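Local coordinates for N-terminal acetyltransferase B complex subunit MDM20 (Candida albicans, PDB 5K04), which probably serves as the non-catalytic auxiliary subunit of the NatB N-terminal acetyltransferase complex, which acetylates protein N termini, at residues Y614-N619 / K642-D647; L620-K625 / Q634-Y639. One frame throughout, in Å; residues are numbered along the deposited sequence.

Coming from the N terminus, the chain runs through helix 608-625, passes a short connection, and returns along helix 630-643. Both contacts belong to this hairpin. Contact 2 pairs 620-625 with 634-639, near the connection, and closes a loop of eight residues. Contact 1 joins 614-619 to 642-647, and so closes a larger loop that encloses the first; the two nest and do not cross. Their centres are about 10 Å apart, and Asn619, on the 614-619 segment, reaches into contact 2, its ND2 probably hydrogen-bonding to Leu636 O. Together they pair the two helices from the connection to the turn leading into helix 646-649.

Contact 1: residues Y614-N619 / K642-D647; sequences YKLYFN and KNLKTD
Leu616 and Leu644 both carry CG opposite their own carbonyl carbon (chi1 -67° and -79°), which brings a methyl of each within reach of the other. In Leu616 the chain runs on extended, with CD1 anti to CA, and this branch meets CD2 of Leu644 at 4.0 Å. In Leu644 it is CD1 that is anti to CA, and the other branch, CD2, makes the contact; the two side chains pass alongside each other in opposite senses instead of meeting head-on. The second methyl of Leu616, CD2, comes up against Asn643 CB at 4.3 Å, so the asparagine contributes the carbon base of its side chain. Its amide end is occupied nearby: ND2 hydrogen-bonds to Tyr639 O, one turn back. The contact lies at the end of an alpha-alpha hairpin away from its connection, where helix 630-643 runs out. Leu644 is the first residue to leave helical geometry and sits at the centre of an inverse gamma turn, closed by a weak bond from Lys645 N to Asn643 O at 2.9 Å. Lys645 then takes the N-cap position of the short helix 646-649. The turn leaves the Leu644 side chain in the interior, where Phe672 of helix 661-682 touches it and Leu616 alike. On either side of Leu616 in the sequence, Lys615 makes a cation-pi contact with Tyr639, and Tyr617 meets Phe672 edge-to-face.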
loop_
_atom_site.group_PDB
_atom_site.type_symbol
_atom_site.label_atom_id
_atom_site.label_comp_id
_atom_site.label_asym_id
_atom_site.label_seq_id
_atom_site.Cartn_x
_atom_site.Cartn_y
_atom_site.Cartn_z
ATOM N N TYR A 614 -12.073 -25.180 11.188
ATOM C CA TYR A 614 -11.192 -25.598 10.108
ATOM C C TYR A 614 -10.902 -27.086 10.158
ATOM O O TYR A 614 -10.607 -27.685 9.120
ATOM C CB TYR A 614 -9.918 -24.749 10.120
ATOM C CG TYR A 614 -10.261 -23.345 9.681
ATOM C CD1 TYR A 614 -10.720 -23.100 8.379
ATOM C CD2 TYR A 614 -10.198 -22.271 10.570
ATOM C CE1 TYR A 614 -11.097 -21.820 7.973
ATOM C CE2 TYR A 614 -10.567 -20.983 10.166
ATOM C CZ TYR A 614 -11.013 -20.761 8.868
ATOM O OH TYR A 614 -11.371 -19.484 8.483
ATOM N N LYS A 615 -11.008 -27.695 11.342
ATOM C CA LYS A 615 -11.049 -29.148 11.414
ATOM C C LYS A 615 -12.320 -29.688 10.750
ATOM O O LYS A 615 -12.258 -30.632 9.953
ATOM C CB LYS A 615 -10.944 -29.592 12.872
ATOM C CG LYS A 615 -10.907 -31.106 13.057
ATOM C CD LYS A 615 -10.555 -31.474 14.505
ATOM C CE LYS A 615 -10.678 -32.971 14.772
ATOM N NZ LYS A 615 -9.679 -33.794 14.046
ATOM N N LEU A 616 -13.477 -29.088 11.055
ATOM C CA LEU A 616 -14.707 -29.440 10.351
ATOM C C LEU A 616 -14.522 -29.316 8.844
ATOM O O LEU A 616 -14.825 -30.251 8.096
ATOM C CB LEU A 616 -15.865 -28.557 10.829
ATOM C CG LEU A 616 -16.351 -28.744 12.286
ATOM C CD1 LEU A 616 -17.566 -27.872 12.595
ATOM C CD2 LEU A 616 -16.642 -30.207 12.612
ATOM N N TYR A 617 -13.977 -28.180 8.384
ATOM C CA TYR A 617 -13.724 -28.005 6.956
ATOM C C TYR A 617 -12.836 -29.122 6.417
ATOM O O TYR A 617 -13.168 -29.769 5.419
ATOM C CB TYR A 617 -13.090 -26.646 6.682
ATOM C CG TYR A 617 -14.060 -25.527 6.323
ATOM C CD1 TYR A 617 -14.885 -25.608 5.200
ATOM C CD2 TYR A 617 -14.106 -24.360 7.078
ATOM C CE1 TYR A 617 -15.747 -24.559 4.853
ATOM C CE2 TYR A 617 -14.956 -23.311 6.743
ATOM C CZ TYR A 617 -15.781 -23.415 5.638
ATOM O OH TYR A 617 -16.633 -22.376 5.339
ATOM N N PHE A 618 -11.724 -29.391 7.097
ATOM C CA PHE A 618 -10.779 -30.387 6.607
ATOM C C PHE A 618 -11.449 -31.749 6.446
ATOM O O PHE A 618 -11.295 -32.412 5.414
ATOM C CB PHE A 618 -9.572 -30.475 7.552
ATOM C CG PHE A 618 -8.577 -31.548 7.170
ATOM C CD1 PHE A 618 -7.619 -31.316 6.189
ATOM C CD2 PHE A 618 -8.618 -32.796 7.772
ATOM C CE1 PHE A 618 -6.703 -32.299 5.824
ATOM C CE2 PHE A 618 -7.711 -33.789 7.419
ATOM C CZ PHE A 618 -6.745 -33.535 6.436
ATOM N N ASN A 619 -12.201 -32.181 7.463
ATOM C CA ASN A 619 -12.895 -33.460 7.379
ATOM C C ASN A 619 -13.917 -33.457 6.254
ATOM O O ASN A 619 -14.124 -34.483 5.586
ATOM C CB ASN A 619 -13.571 -33.773 8.718
ATOM C CG ASN A 619 -12.566 -34.110 9.809
ATOM O OD1 ASN A 619 -11.429 -33.646 9.782
ATOM N ND2 ASN A 619 -12.973 -34.955 10.744
ATOM N N LYS A 642 -20.684 -35.657 15.363
ATOM C CA LYS A 642 -20.756 -35.362 16.787
ATOM C C LYS A 642 -20.841 -33.860 17.052
ATOM O O LYS A 642 -21.430 -33.443 18.055
ATOM C CB LYS A 642 -19.538 -35.957 17.493
ATOM C CG LYS A 642 -19.836 -37.102 18.447
ATOM C CD LYS A 642 -20.195 -38.414 17.733
ATOM C CE LYS A 642 -20.547 -39.520 18.743
ATOM N NZ LYS A 642 -21.067 -40.773 18.107
ATOM N N ASN A 643 -20.276 -33.033 16.163
ATOM C CA ASN A 643 -20.058 -31.621 16.442
ATOM C C ASN A 643 -20.900 -30.669 15.597
ATOM O O ASN A 643 -20.924 -29.469 15.893
ATOM C CB ASN A 643 -18.571 -31.292 16.264
ATOM C CG ASN A 643 -17.702 -31.881 17.387
ATOM O OD1 ASN A 643 -17.911 -31.602 18.572
ATOM N ND2 ASN A 643 -16.738 -32.720 17.008
ATOM N N LEU A 644 -21.584 -31.156 14.558
ATOM C CA LEU A 644 -22.557 -30.335 13.829
ATOM C C LEU A 644 -23.870 -30.325 14.617
ATOM O O LEU A 644 -24.881 -30.933 14.253
ATOM C CB LEU A 644 -22.743 -30.848 12.410
ATOM C CG LEU A 644 -21.654 -30.445 11.418
ATOM C CD1 LEU A 644 -22.106 -30.700 9.980
ATOM C CD2 LEU A 644 -21.309 -28.997 11.627
ATOM N N LYS A 645 -23.808 -29.637 15.752
ATOM C CA LYS A 645 -24.891 -29.518 16.714
ATOM C C LYS A 645 -24.704 -28.191 17.430
ATOM O O LYS A 645 -23.575 -27.842 17.789
ATOM C CB LYS A 645 -24.868 -30.652 17.745
ATOM C CG LYS A 645 -25.083 -32.060 17.216
ATOM C CD LYS A 645 -25.066 -33.041 18.369
ATOM C CE LYS A 645 -25.350 -34.466 17.907
ATOM N NZ LYS A 645 -25.048 -35.482 18.982
ATOM N N THR A 646 -25.807 -27.467 17.661
ATOM C CA THR A 646 -25.690 -26.177 18.342
ATOM C C THR A 646 -25.069 -26.323 19.725
ATOM O O THR A 646 -24.311 -25.449 20.157
ATOM C CB THR A 646 -27.052 -25.488 18.453
ATOM O OG1 THR A 646 -27.919 -26.273 19.273
ATOM C CG2 THR A 646 -27.639 -25.370 17.091
ATOM N N ASP A 647 -25.368 -27.425 20.422
ATOM C CA ASP A 647 -24.769 -27.659 21.733
ATOM C C ASP A 647 -23.248 -27.680 21.670
ATOM O O ASP A 647 -22.590 -27.357 22.660
ATOM C CB ASP A 647 -25.301 -28.960 22.326
ATOM C CG ASP A 647 -26.704 -28.804 22.888
ATOM O OD1 ASP A 647 -27.060 -27.667 23.279
ATOM O OD2 ASP A 647 -27.444 -29.814 22.948
#

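Contact 2: residues L620-K625 / Q634-Y639; sequences LLKITK and QSLYNY
Leu620 O is gripped by two donors of Thr624, the residue next to Ile623, which reaches across to Leu636 and Tyr637. The backbone Thr624 N approaches Leu620 O at 3.2 Å and the hydroxyl Thr624 OG1 at 2.8 Å, from opposite faces of the carbonyl plane. The hydroxyl lies 24° off that plane and its bond meets the C=O at 134°. Thr624 OG1 is thereby bonded within its own helix. Between the helices the contact is apolar. Ile623 has CG1 opposite its carbonyl carbon and continues nearly extended, which lays CD1 against the backbone of the facing helix, 3.3 Å from Tyr637 N. There Ile623 CD1 also packs on Leu636 CB at 3.6 Å and on Tyr637 CB, again at 3.6 Å. Ile623 and Leu636 pass each other in opposite directions. Leu636 in turn sends CD1 against the aliphatic part of Lys622, reaching its CD at 3.6 Å, while the bent lysine chain carries its end away. The two helices form a roughly antiparallel alpha-alpha hairpin, their axes 9.4 Å apart at closest and their directions 136° apart. Leu628 of the connection touches both Lys622 and Leu636, and helix 686-695 packs against the hairpin, with Tyr687 on Ile623 and Gln690 and Leu691 on Tyr637.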
loop_
_atom_site.group_PDB
_atom_site.type_symbol
_atom_site.label_atom_id
_atom_site.label_comp_id
_atom_site.label_asym_id
_atom_site.label_seq_id
_atom_site.Cartn_x
_atom_site.Cartn_y
_atom_site.Cartn_z
ATOM N N LEU A 620 -14.571 -32.310 6.039
ATOM C CA LEU A 620 -15.609 -32.212 5.020
ATOM C C LEU A 620 -15.016 -32.360 3.628
ATOM O O LEU A 620 -15.575 -33.061 2.775
ATOM C CB LEU A 620 -16.339 -30.876 5.155
ATOM C CG LEU A 620 -17.383 -30.551 4.080
ATOM C CD1 LEU A 620 -18.499 -31.602 4.075
ATOM C CD2 LEU A 620 -17.946 -29.140 4.260
ATOM N N LEU A 621 -13.873 -31.714 3.388
ATOM C CA LEU A 621 -13.264 -31.723 2.067
ATOM C C LEU A 621 -12.608 -33.063 1.770
ATOM O O LEU A 621 -12.677 -33.550 0.639
ATOM C CB LEU A 621 -12.255 -30.581 1.971
ATOM C CG LEU A 621 -12.878 -29.204 2.244
ATOM C CD1 LEU A 621 -11.807 -28.154 2.481
ATOM C CD2 LEU A 621 -13.777 -28.786 1.090
ATOM N N LYS A 622 -11.979 -33.673 2.784
ATOM C CA LYS A 622 -11.340 -34.977 2.612
ATOM C C LYS A 622 -12.359 -36.042 2.216
ATOM O O LYS A 622 -12.096 -36.883 1.348
ATOM C CB LYS A 622 -10.609 -35.371 3.903
ATOM C CG LYS A 622 -9.082 -35.325 3.796
ATOM C CD LYS A 622 -8.405 -36.140 4.889
ATOM C CE LYS A 622 -7.695 -37.375 4.363
ATOM N NZ LYS A 622 -6.290 -37.118 3.945
ATOM N N ILE A 623 -13.540 -35.993 2.830
ATOM C CA ILE A 623 -14.595 -36.970 2.595
ATOM C C ILE A 623 -15.250 -36.776 1.233
ATOM O O ILE A 623 -15.679 -37.747 0.602
ATOM C CB ILE A 623 -15.606 -36.842 3.742
ATOM C CG1 ILE A 623 -15.161 -37.643 4.954
ATOM C CG2 ILE A 623 -16.980 -37.198 3.325
ATOM C CD1 ILE A 623 -15.865 -37.158 6.183
ATOM N N THR A 624 -15.331 -35.538 0.753
ATOM C CA THR A 624 -15.988 -35.241 -0.517
ATOM C C THR A 624 -15.037 -35.135 -1.704
ATOM O O THR A 624 -15.457 -35.394 -2.833
ATOM C CB THR A 624 -16.770 -33.933 -0.405
ATOM O OG1 THR A 624 -15.884 -32.888 0.025
ATOM C CG2 THR A 624 -17.908 -34.094 0.603
ATOM N N LYS A 625 -13.768 -34.784 -1.488
ATOM C CA LYS A 625 -12.879 -34.432 -2.590
ATOM C C LYS A 625 -11.665 -35.350 -2.694
ATOM O O LYS A 625 -10.765 -35.080 -3.500
ATOM C CB LYS A 625 -12.418 -32.971 -2.450
ATOM C CG LYS A 625 -13.551 -31.956 -2.277
ATOM C CD LYS A 625 -14.390 -31.861 -3.538
ATOM C CE LYS A 625 -13.521 -31.538 -4.740
ATOM N NZ LYS A 625 -14.328 -31.335 -5.960
ATOM N N GLN A 634 -15.354 -42.901 7.556
ATOM C CA GLN A 634 -16.229 -42.966 8.719
ATOM C C GLN A 634 -15.635 -42.218 9.906
ATOM O O GLN A 634 -16.369 -41.563 10.655
ATOM C CB GLN A 634 -16.516 -44.429 9.061
ATOM C CG GLN A 634 -17.506 -45.053 8.109
ATOM C CD GLN A 634 -18.848 -44.321 8.153
ATOM O OE1 GLN A 634 -19.398 -44.079 9.227
ATOM N NE2 GLN A 634 -19.365 -43.951 6.989
ATOM N N SER A 635 -14.310 -42.281 10.089
ATOM C CA SER A 635 -13.706 -41.550 11.202
ATOM C C SER A 635 -13.870 -40.046 11.017
ATOM O O SER A 635 -14.390 -39.356 11.898
ATOM C CB SER A 635 -12.231 -41.919 11.367
ATOM O OG SER A 635 -11.513 -41.667 10.177
ATOM N N LEU A 636 -13.442 -39.525 9.865
ATOM C CA LEU A 636 -13.617 -38.101 9.588
ATOM C C LEU A 636 -15.088 -37.693 9.651
ATOM O O LEU A 636 -15.421 -36.603 10.138
ATOM C CB LEU A 636 -13.018 -37.776 8.222
ATOM C CG LEU A 636 -11.510 -38.039 8.187
ATOM C CD1 LEU A 636 -10.946 -37.917 6.787
ATOM C CD2 LEU A 636 -10.806 -37.089 9.153
ATOM N N TYR A 637 -15.989 -38.564 9.185
ATOM C CA TYR A 637 -17.396 -38.188 9.160
ATOM C C TYR A 637 -18.022 -38.229 10.550
ATOM O O TYR A 637 -18.906 -37.412 10.848
ATOM C CB TYR A 637 -18.162 -39.086 8.189
ATOM C CG TYR A 637 -19.640 -39.135 8.464
ATOM C CD1 TYR A 637 -20.442 -38.034 8.205
ATOM C CD2 TYR A 637 -20.231 -40.274 9.006
ATOM C CE1 TYR A 637 -21.788 -38.060 8.470
ATOM C CE2 TYR A 637 -21.597 -40.312 9.274
ATOM C CZ TYR A 637 -22.365 -39.198 8.993
ATOM O OH TYR A 637 -23.713 -39.184 9.231
ATOM N N ASN A 638 -17.583 -39.169 11.400
ATOM C CA ASN A 638 -18.093 -39.243 12.768
ATOM C C ASN A 638 -17.808 -37.953 13.534
ATOM O O ASN A 638 -18.649 -37.484 14.309
ATOM C CB ASN A 638 -17.479 -40.438 13.511
ATOM C CG ASN A 638 -18.214 -41.765 13.247
ATOM O OD1 ASN A 638 -19.327 -41.801 12.714
ATOM N ND2 ASN A 638 -17.580 -42.861 13.635
ATOM N N TYR A 639 -16.627 -37.358 13.322
ATOM C CA TYR A 639 -16.312 -36.114 14.012
ATOM C C TYR A 639 -17.247 -34.988 13.578
ATOM O O TYR A 639 -17.682 -34.181 14.408
ATOM C CB TYR A 639 -14.851 -35.737 13.785
ATOM C CG TYR A 639 -14.396 -34.605 14.690
ATOM C CD1 TYR A 639 -14.534 -33.270 14.303
ATOM C CD2 TYR A 639 -13.820 -34.871 15.931
ATOM C CE1 TYR A 639 -14.117 -32.234 15.135
ATOM C CE2 TYR A 639 -13.401 -33.848 16.768
ATOM C CZ TYR A 639 -13.553 -32.533 16.373
ATOM O OH TYR A 639 -13.131 -31.519 17.206
#